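Novel protein similar to vertebrate potassium voltage-gated channel, subfamily H (Eag-related) family (PDB 3UKN) probably forms the pore of a voltage-gated delayed-rectifier potassium channel, this chain being its cytoplasmic C-linker and cyclic nucleotide-binding homology domain. Local coordinates at residues 92-97 / 179-184; 107-112 / 143-148; 148-153 / 194-199. All coordinates share one frame; numbering follows the deposited sequence.

Contact 1. Residues 92-97 / 179-184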
# COMPACT_ATOMS: atom_id res chain seq x y z
N ARG B 92 -4.18 21.66 0.63
CA ARG B 92 -3.46 21.07 1.76
C ARG B 92 -3.54 19.54 1.77
O ARG B 92 -2.52 18.86 1.78
CB ARG B 92 -3.91 21.67 3.08
CG ARG B 92 -3.24 23.02 3.33
CD ARG B 92 -3.83 23.74 4.52
NE ARG B 92 -3.16 25.01 4.77
CZ ARG B 92 -3.55 25.87 5.71
NH1 ARG B 92 -4.61 25.58 6.46
NH2 ARG B 92 -2.89 27.01 5.90
N SER B 93 -4.77 19.02 1.75
CA SER B 93 -5.02 17.58 1.65
C SER B 93 -4.20 16.92 0.54
O SER B 93 -3.53 15.93 0.76
CB SER B 93 -6.51 17.31 1.41
OG SER B 93 -7.31 18.02 2.35
N LEU B 94 -4.26 17.48 -0.66
CA LEU B 94 -3.50 16.94 -1.77
C LEU B 94 -2.01 16.92 -1.50
O LEU B 94 -1.30 15.98 -1.87
CB LEU B 94 -3.76 17.74 -3.06
CG LEU B 94 -5.12 17.51 -3.73
CD1 LEU B 94 -5.26 18.37 -5.01
CD2 LEU B 94 -5.29 16.05 -4.06
N SER B 95 -1.52 17.96 -0.87
CA SER B 95 -0.08 18.09 -0.71
C SER B 95 0.43 17.04 0.25
O SER B 95 1.59 16.63 0.17
CB SER B 95 0.33 19.49 -0.22
OG SER B 95 0.01 19.62 1.14
N LEU B 96 -0.44 16.60 1.16
CA LEU B 96 -0.05 15.60 2.16
C LEU B 96 0.00 14.15 1.64
O LEU B 96 0.51 13.27 2.33
CB LEU B 96 -0.94 15.71 3.40
CG LEU B 96 -0.87 17.01 4.20
CD1 LEU B 96 -2.02 17.12 5.20
CD2 LEU B 96 0.48 17.16 4.89
N ILE B 97 -0.54 13.89 0.44
CA ILE B 97 -0.53 12.54 -0.13
C ILE B 97 0.36 12.45 -1.38
O ILE B 97 0.33 11.47 -2.12
CB ILE B 97 -1.97 12.00 -0.50
CG1 ILE B 97 -2.62 12.84 -1.62
CG2 ILE B 97 -2.87 11.91 0.76
CD1 ILE B 97 -3.98 12.32 -2.11
N ARG B 179 -8.84 10.51 -5.77
CA ARG B 179 -10.29 10.43 -5.93
C ARG B 179 -10.97 10.67 -4.61
O ARG B 179 -12.05 11.24 -4.56
CB ARG B 179 -10.74 9.09 -6.53
CG ARG B 179 -10.41 8.92 -8.02
CD ARG B 179 -10.50 7.47 -8.44
NE ARG B 179 -10.16 7.24 -9.84
CZ ARG B 179 -9.77 6.06 -10.33
NH1 ARG B 179 -9.67 5.01 -9.53
NH2 ARG B 179 -9.48 5.93 -11.62
N GLU B 180 -10.31 10.24 -3.54
CA GLU B 180 -10.84 10.41 -2.19
C GLU B 180 -10.90 11.91 -1.88
O GLU B 180 -11.92 12.43 -1.43
CB GLU B 180 -9.96 9.66 -1.19
CG GLU B 180 -10.34 9.85 0.26
CD GLU B 180 -9.55 8.93 1.19
OE1 GLU B 180 -9.73 9.03 2.42
OE2 GLU B 180 -8.74 8.12 0.69
N VAL B 181 -9.81 12.61 -2.17
CA VAL B 181 -9.79 14.07 -1.98
C VAL B 181 -10.83 14.84 -2.80
O VAL B 181 -11.57 15.66 -2.26
CB VAL B 181 -8.39 14.65 -2.19
CG1 VAL B 181 -8.43 16.16 -2.04
CG2 VAL B 181 -7.44 14.05 -1.18
N LEU B 182 -10.92 14.55 -4.10
CA LEU B 182 -11.91 15.23 -4.95
C LEU B 182 -13.34 15.05 -4.42
O LEU B 182 -14.16 15.97 -4.49
CB LEU B 182 -11.82 14.76 -6.40
CG LEU B 182 -10.49 15.05 -7.11
CD1 LEU B 182 -10.51 14.47 -8.51
CD2 LEU B 182 -10.16 16.54 -7.14
N ARG B 183 -13.63 13.87 -3.90
CA ARG B 183 -14.95 13.56 -3.34
C ARG B 183 -15.31 14.47 -2.15
O ARG B 183 -16.48 14.63 -1.81
CB ARG B 183 -14.98 12.09 -2.94
CG ARG B 183 -16.33 11.54 -2.58
CD ARG B 183 -16.19 10.11 -2.10
NE ARG B 183 -14.98 9.97 -1.30
CZ ARG B 183 -14.85 10.38 -0.04
NH1 ARG B 183 -15.87 10.97 0.57
NH2 ARG B 183 -13.70 10.21 0.60
N LEU B 184 -14.31 15.07 -1.52
CA LEU B 184 -14.53 15.93 -0.37
C LEU B 184 -14.59 17.38 -0.82
O LEU B 184 -14.99 18.25 -0.05
CB LEU B 184 -13.41 15.73 0.65
CG LEU B 184 -13.15 14.27 1.04
CD1 LEU B 184 -11.84 14.14 1.80
CD2 LEU B 184 -14.32 13.71 1.84
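Val181 meets Ser93, Leu94 and Ile97, and every contact within 4.5 Å between 92-97 and 179-184 runs through this one valine. Along 179-184, Arg179 comes first and points elsewhere: its NE gives a hydrogen bond to the carbonyl of Leu150. Two residues on, Val181 faces 92-97, and here the two helices draw closest, with 6.9 Å between CA of Leu94 and CA of Val181. Its first torsion divides the work between the two methyls. CG1 lies anti to the backbone nitrogen (chi1 178°) and drops onto the leucine, 3.7 Å from CD2 of Leu94; CG2, beside the nitrogen, turns to the isoleucine and stops 4.0 Å from CD1 of Ile97. The Leu94 side chain crosses the valine at a slant and brings a single methyl, CD2, within 3.9 Å of CB of Val181 as well. Ile97, by contrast, runs past Val181 in the opposing direction and touches it with the end of its longer branch. Ser93, the residue before Leu94, contributes CB, 4.1 Å from CG1 of Val181, while its hydroxyl is bonded back to the carbonyl of Gly89. That helix also uses a second serine internally: OG of Ser95 lies 2.7 Å from O of Arg92, in the carbonyl plane on a lone pair, at a C=O...donor angle of 128°. Beyond Val181, Leu182 packs against Tyr188, Ala189 and Phe192 of helix 186-199. The 162 Å² buried here is thus a small apolar helix-helix contact with one valine set among three residues. It joins the helix that precedes the beta roll to the first helix that follows it, the pairing of flanking helices found in the cyclic nucleotide-binding domain fold.

Contact 2. Residues 107-112 / 143-148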
# COMPACT_ATOMS: atom_id res chain seq x y z
N GLU B 107 14.37 2.38 -16.92
CA GLU B 107 13.40 1.85 -15.96
C GLU B 107 11.99 2.25 -16.40
O GLU B 107 11.75 3.41 -16.74
CB GLU B 107 13.71 2.34 -14.53
CG GLU B 107 12.61 2.05 -13.49
CD GLU B 107 12.96 2.53 -12.07
OE1 GLU B 107 14.11 2.99 -11.85
OE2 GLU B 107 12.08 2.44 -11.17
N PHE B 108 11.06 1.29 -16.41
CA PHE B 108 9.69 1.57 -16.84
C PHE B 108 8.89 2.31 -15.77
O PHE B 108 8.73 1.80 -14.65
CB PHE B 108 8.94 0.27 -17.21
CG PHE B 108 9.32 -0.30 -18.54
CD1 PHE B 108 8.52 -0.06 -19.66
CD2 PHE B 108 10.46 -1.07 -18.68
CE1 PHE B 108 8.87 -0.58 -20.90
CE2 PHE B 108 10.82 -1.60 -19.93
CZ PHE B 108 10.01 -1.35 -21.03
N LEU B 109 8.39 3.49 -16.09
CA LEU B 109 7.46 4.18 -15.19
C LEU B 109 6.11 3.51 -15.31
O LEU B 109 5.45 3.23 -14.32
CB LEU B 109 7.36 5.66 -15.56
CG LEU B 109 6.31 6.45 -14.79
CD1 LEU B 109 6.63 6.35 -13.32
CD2 LEU B 109 6.31 7.90 -15.24
N ILE B 110 5.74 3.20 -16.56
CA ILE B 110 4.46 2.60 -16.91
C ILE B 110 4.64 1.60 -18.04
O ILE B 110 5.37 1.86 -18.99
CB ILE B 110 3.48 3.70 -17.37
CG1 ILE B 110 2.85 4.36 -16.15
CG2 ILE B 110 2.42 3.13 -18.31
CD1 ILE B 110 2.57 5.81 -16.33
N ARG B 111 3.99 0.44 -17.94
CA ARG B 111 4.04 -0.55 -19.02
C ARG B 111 2.71 -0.55 -19.75
O ARG B 111 1.65 -0.57 -19.12
CB ARG B 111 4.33 -1.95 -18.49
CG ARG B 111 5.77 -2.19 -18.07
CD ARG B 111 6.02 -3.66 -17.70
NE ARG B 111 7.33 -3.85 -17.09
CZ ARG B 111 8.47 -3.95 -17.77
NH1 ARG B 111 8.48 -3.90 -19.10
NH2 ARG B 111 9.62 -4.11 -17.12
N GLN B 112 2.78 -0.50 -21.07
CA GLN B 112 1.58 -0.45 -21.90
C GLN B 112 0.62 -1.58 -21.51
O GLN B 112 1.04 -2.73 -21.30
CB GLN B 112 1.95 -0.55 -23.37
CG GLN B 112 0.75 -0.59 -24.29
CD GLN B 112 1.12 -0.53 -25.74
OE1 GLN B 112 2.25 -0.20 -26.09
NE2 GLN B 112 0.17 -0.86 -26.61
N ASP B 143 6.51 18.30 -16.94
CA ASP B 143 5.48 17.54 -17.64
C ASP B 143 4.61 16.69 -16.70
O ASP B 143 5.10 16.07 -15.74
CB ASP B 143 6.09 16.68 -18.76
CG ASP B 143 6.63 17.51 -19.93
OD1 ASP B 143 6.19 18.66 -20.11
OD2 ASP B 143 7.50 17.02 -20.67
N LEU B 144 3.31 16.67 -16.98
CA LEU B 144 2.36 15.89 -16.22
C LEU B 144 1.95 14.67 -17.04
O LEU B 144 1.57 14.80 -18.21
CB LEU B 144 1.13 16.73 -15.90
CG LEU B 144 0.07 16.11 -14.98
CD1 LEU B 144 0.57 16.02 -13.53
CD2 LEU B 144 -1.23 16.90 -15.04
N ILE B 145 2.02 13.49 -16.43
CA ILE B 145 1.67 12.25 -17.10
C ILE B 145 0.46 11.59 -16.43
O ILE B 145 0.44 11.39 -15.21
CB ILE B 145 2.83 11.26 -17.05
CG1 ILE B 145 4.10 11.91 -17.61
CG2 ILE B 145 2.50 9.99 -17.85
CD1 ILE B 145 5.38 11.16 -17.22
N GLY B 146 -0.54 11.23 -17.24
CA GLY B 146 -1.75 10.64 -16.69
C GLY B 146 -2.82 10.32 -17.70
O GLY B 146 -2.56 9.84 -18.80
N SER B 147 -4.05 10.60 -17.30
CA SER B 147 -5.21 10.33 -18.12
C SER B 147 -6.26 11.40 -17.86
O SER B 147 -6.21 12.10 -16.86
CB SER B 147 -5.76 8.94 -17.80
OG SER B 147 -7.04 8.75 -18.36
N ASP B 148 -7.21 11.52 -18.79
CA ASP B 148 -8.23 12.55 -18.76
C ASP B 148 -9.50 12.14 -18.02
O ASP B 148 -10.33 12.99 -17.73
CB ASP B 148 -8.58 12.97 -20.19
CG ASP B 148 -9.21 11.84 -20.98
OD1 ASP B 148 -8.47 10.91 -21.37
OD2 ASP B 148 -10.43 11.87 -21.21
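OD1 of Asp148, at the end of 143-148, is gripped by two groups: it forms a salt bridge with NE of Arg205 and accepts a hydrogen bond from ND2 of Asn203. Between the segments themselves the contact is apolar. Leu109 and Ile145 reach for each other end to end, with CD2 of Leu109 3.9 Å from CD1 of Ile145. The isoleucine fork serves two partners. With chi1 at -53°, CG1 stands beside the backbone nitrogen and carries CD1 to the leucine, whereas CG2, anti to that nitrogen, faces CD1 of Ile110 at 4.4 Å. Two successive residues can point toward strand 144-146 because Leu109 and Ile110 both face Val162 in a classic beta bulge. The backbone torsions agree: Leu109 leaves the extended region (phi -76°, psi -43°), the chain turns a corner there, and Ile110 is extended again. The backbones stay well apart, CA of Ile110 lying 10.0 Å from CA of Ile145, and no hydrogen bond crosses. These are the dimensions of side chains meeting between two sheets: 108-110 belongs to the four-stranded sheet and 144-146 to the five-stranded one, so the contact lies in the interior of the beta roll of the cyclic nucleotide-binding fold. Tyr120, Val122 and Met127 add to the same core, and Ile110 also touches Leu204 in the segment after the last helix. Within 107-112, Arg111 lies over a face of Phe108. NH1 of Arg111 sits 3.3 Å above the Phe108 ring plane, over the centre, a placement consistent with a cation-pi interaction.

Contact 3. Residues 148-153 / 194-199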
# COMPACT_ATOMS: atom_id res chain seq x y z
N ASP B 148 -7.21 11.52 -18.79
CA ASP B 148 -8.23 12.55 -18.76
C ASP B 148 -9.50 12.14 -18.02
O ASP B 148 -10.33 12.99 -17.73
CB ASP B 148 -8.58 12.97 -20.19
CG ASP B 148 -9.21 11.84 -20.98
OD1 ASP B 148 -8.47 10.91 -21.37
OD2 ASP B 148 -10.43 11.87 -21.21
N SER B 149 -9.67 10.86 -17.70
CA SER B 149 -10.91 10.46 -17.02
C SER B 149 -10.69 9.90 -15.63
O SER B 149 -11.00 8.74 -15.35
CB SER B 149 -11.72 9.48 -17.87
OG SER B 149 -12.57 10.18 -18.77
N LEU B 150 -10.19 10.75 -14.74
CA LEU B 150 -9.66 10.29 -13.47
C LEU B 150 -10.70 10.09 -12.37
O LEU B 150 -10.40 9.48 -11.34
CB LEU B 150 -8.58 11.25 -12.98
CG LEU B 150 -7.38 11.40 -13.93
CD1 LEU B 150 -6.36 12.38 -13.37
CD2 LEU B 150 -6.72 10.06 -14.18
N THR B 151 -11.92 10.59 -12.57
CA THR B 151 -12.86 10.64 -11.46
C THR B 151 -14.08 9.74 -11.60
O THR B 151 -15.04 9.90 -10.85
CB THR B 151 -13.35 12.09 -11.16
OG1 THR B 151 -14.29 12.50 -12.16
CG2 THR B 151 -12.18 13.07 -11.11
N LYS B 152 -14.07 8.80 -12.54
CA LYS B 152 -15.23 7.93 -12.70
C LYS B 152 -15.56 7.20 -11.39
O LYS B 152 -16.42 7.65 -10.65
CB LYS B 152 -15.08 7.00 -13.91
CG LYS B 152 -14.41 7.65 -15.11
CD LYS B 152 -15.39 8.30 -16.08
CE LYS B 152 -16.11 9.50 -15.47
NZ LYS B 152 -16.80 10.30 -16.51
N GLU B 153 -14.87 6.10 -11.08
CA GLU B 153 -13.80 5.56 -11.88
C GLU B 153 -13.54 4.12 -11.46
O GLU B 153 -13.97 3.68 -10.40
CB GLU B 153 -12.53 6.39 -11.71
N SER B 194 -12.53 19.69 -16.03
CA SER B 194 -12.44 20.66 -17.11
C SER B 194 -11.06 21.26 -17.31
O SER B 194 -10.83 21.90 -18.34
CB SER B 194 -13.45 21.79 -16.92
OG SER B 194 -14.77 21.28 -17.05
N GLU B 195 -10.15 21.08 -16.36
CA GLU B 195 -8.85 21.77 -16.45
C GLU B 195 -7.63 20.87 -16.65
O GLU B 195 -6.60 21.30 -17.18
CB GLU B 195 -8.62 22.66 -15.24
CG GLU B 195 -9.79 23.53 -14.84
CD GLU B 195 -9.76 24.90 -15.46
OE1 GLU B 195 -8.72 25.26 -16.06
OE2 GLU B 195 -10.77 25.63 -15.35
N ILE B 196 -7.72 19.62 -16.21
CA ILE B 196 -6.55 18.77 -16.24
C ILE B 196 -5.98 18.63 -17.64
O ILE B 196 -4.76 18.48 -17.82
CB ILE B 196 -6.85 17.38 -15.65
CG1 ILE B 196 -5.55 16.55 -15.55
CG2 ILE B 196 -7.95 16.67 -16.46
CD1 ILE B 196 -5.79 15.14 -15.13
N GLN B 197 -6.83 18.69 -18.65
CA GLN B 197 -6.30 18.43 -19.98
C GLN B 197 -5.37 19.54 -20.50
O GLN B 197 -4.47 19.26 -21.30
CB GLN B 197 -7.41 18.12 -20.97
CG GLN B 197 -7.97 16.73 -20.82
CD GLN B 197 -9.21 16.51 -21.70
OE1 GLN B 197 -10.23 17.18 -21.53
NE2 GLN B 197 -9.11 15.58 -22.64
N HIS B 198 -5.57 20.78 -20.05
CA HIS B 198 -4.64 21.85 -20.43
C HIS B 198 -3.21 21.56 -19.93
O HIS B 198 -2.23 22.05 -20.51
CB HIS B 198 -5.05 23.21 -19.83
CG HIS B 198 -6.42 23.67 -20.22
ND1 HIS B 198 -7.39 23.98 -19.29
CD2 HIS B 198 -6.98 23.90 -21.43
CE1 HIS B 198 -8.49 24.37 -19.91
NE2 HIS B 198 -8.26 24.34 -21.21
N ASP B 199 -3.08 20.83 -18.83
CA ASP B 199 -1.77 20.63 -18.22
C ASP B 199 -1.19 19.24 -18.49
O ASP B 199 -0.02 18.99 -18.21
CB ASP B 199 -1.84 20.90 -16.72
CG ASP B 199 -2.01 22.38 -16.40
OD1 ASP B 199 -1.37 23.21 -17.07
OD2 ASP B 199 -2.80 22.71 -15.49
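Leu150 and Ile196 cross at about a right angle, methyl against methyl, while a second pair, Asp148 and Gln197, meets obliquely. Segment 148-153 is the loop following strand 144-146; judging by its place between that strand and strand 161-164, it probably corresponds to the phosphate-binding cassette of cyclic nucleotide-binding relatives. Segment 194-199 lies in the C-terminal part of helix 186-199, the helix that follows 175-184. Ile196 extends CG1 anti to its nitrogen (chi1 -174°), which carries the terminal methyl across to the loop. The separation there, 3.3 Å from CD1 of Leu150 to CD1 of Ile196, is tighter than normal for two carbons, so its exact value is doubtful although the apolar pairing is clear. Leu175, Leu178 and Phe192 enclose Leu150 further, and Leu82 meets Ile196.

In the second pair the flat groups are close to parallel, the planes of the Asp148 carboxylate and the Gln197 amide lying 19° apart, yet no hydrogen bond joins them; the acid's polar partners are Asn203 and Arg205. Instead CB of Asp148 rests 3.6 Å from NE2 of Gln197 and 3.9 Å from CG of Gln197. The nearer carboxylate oxygen, OD2 of Asp148, stands 4.2 Å from NE2 of Gln197.

How the contacts relate
From the N terminus, contact 1 opens at helix 88-96 and the chain enters the beta roll. Contact 2 opens at 107-112 and closes at 143-148, a loop of 30 residues that lies wholly inside the 81-residue loop that contact 1 closes at 179-184. Contact 3 starts at Asp148, which it shares with contact 2, so these two follow in series. It closes only at 194-199, after 179-184, and contacts 1 and 3 therefore cross. Together they tie the flanking helices to each other, the two sheets to each other, and helix 186-199 to the loop after strand 144-146. Packing links neighbours: CD1 of Leu182 lies 3.4 Å from CG2 of Thr151, and O of Ser147 3.5 Å from CD1 of Ile196.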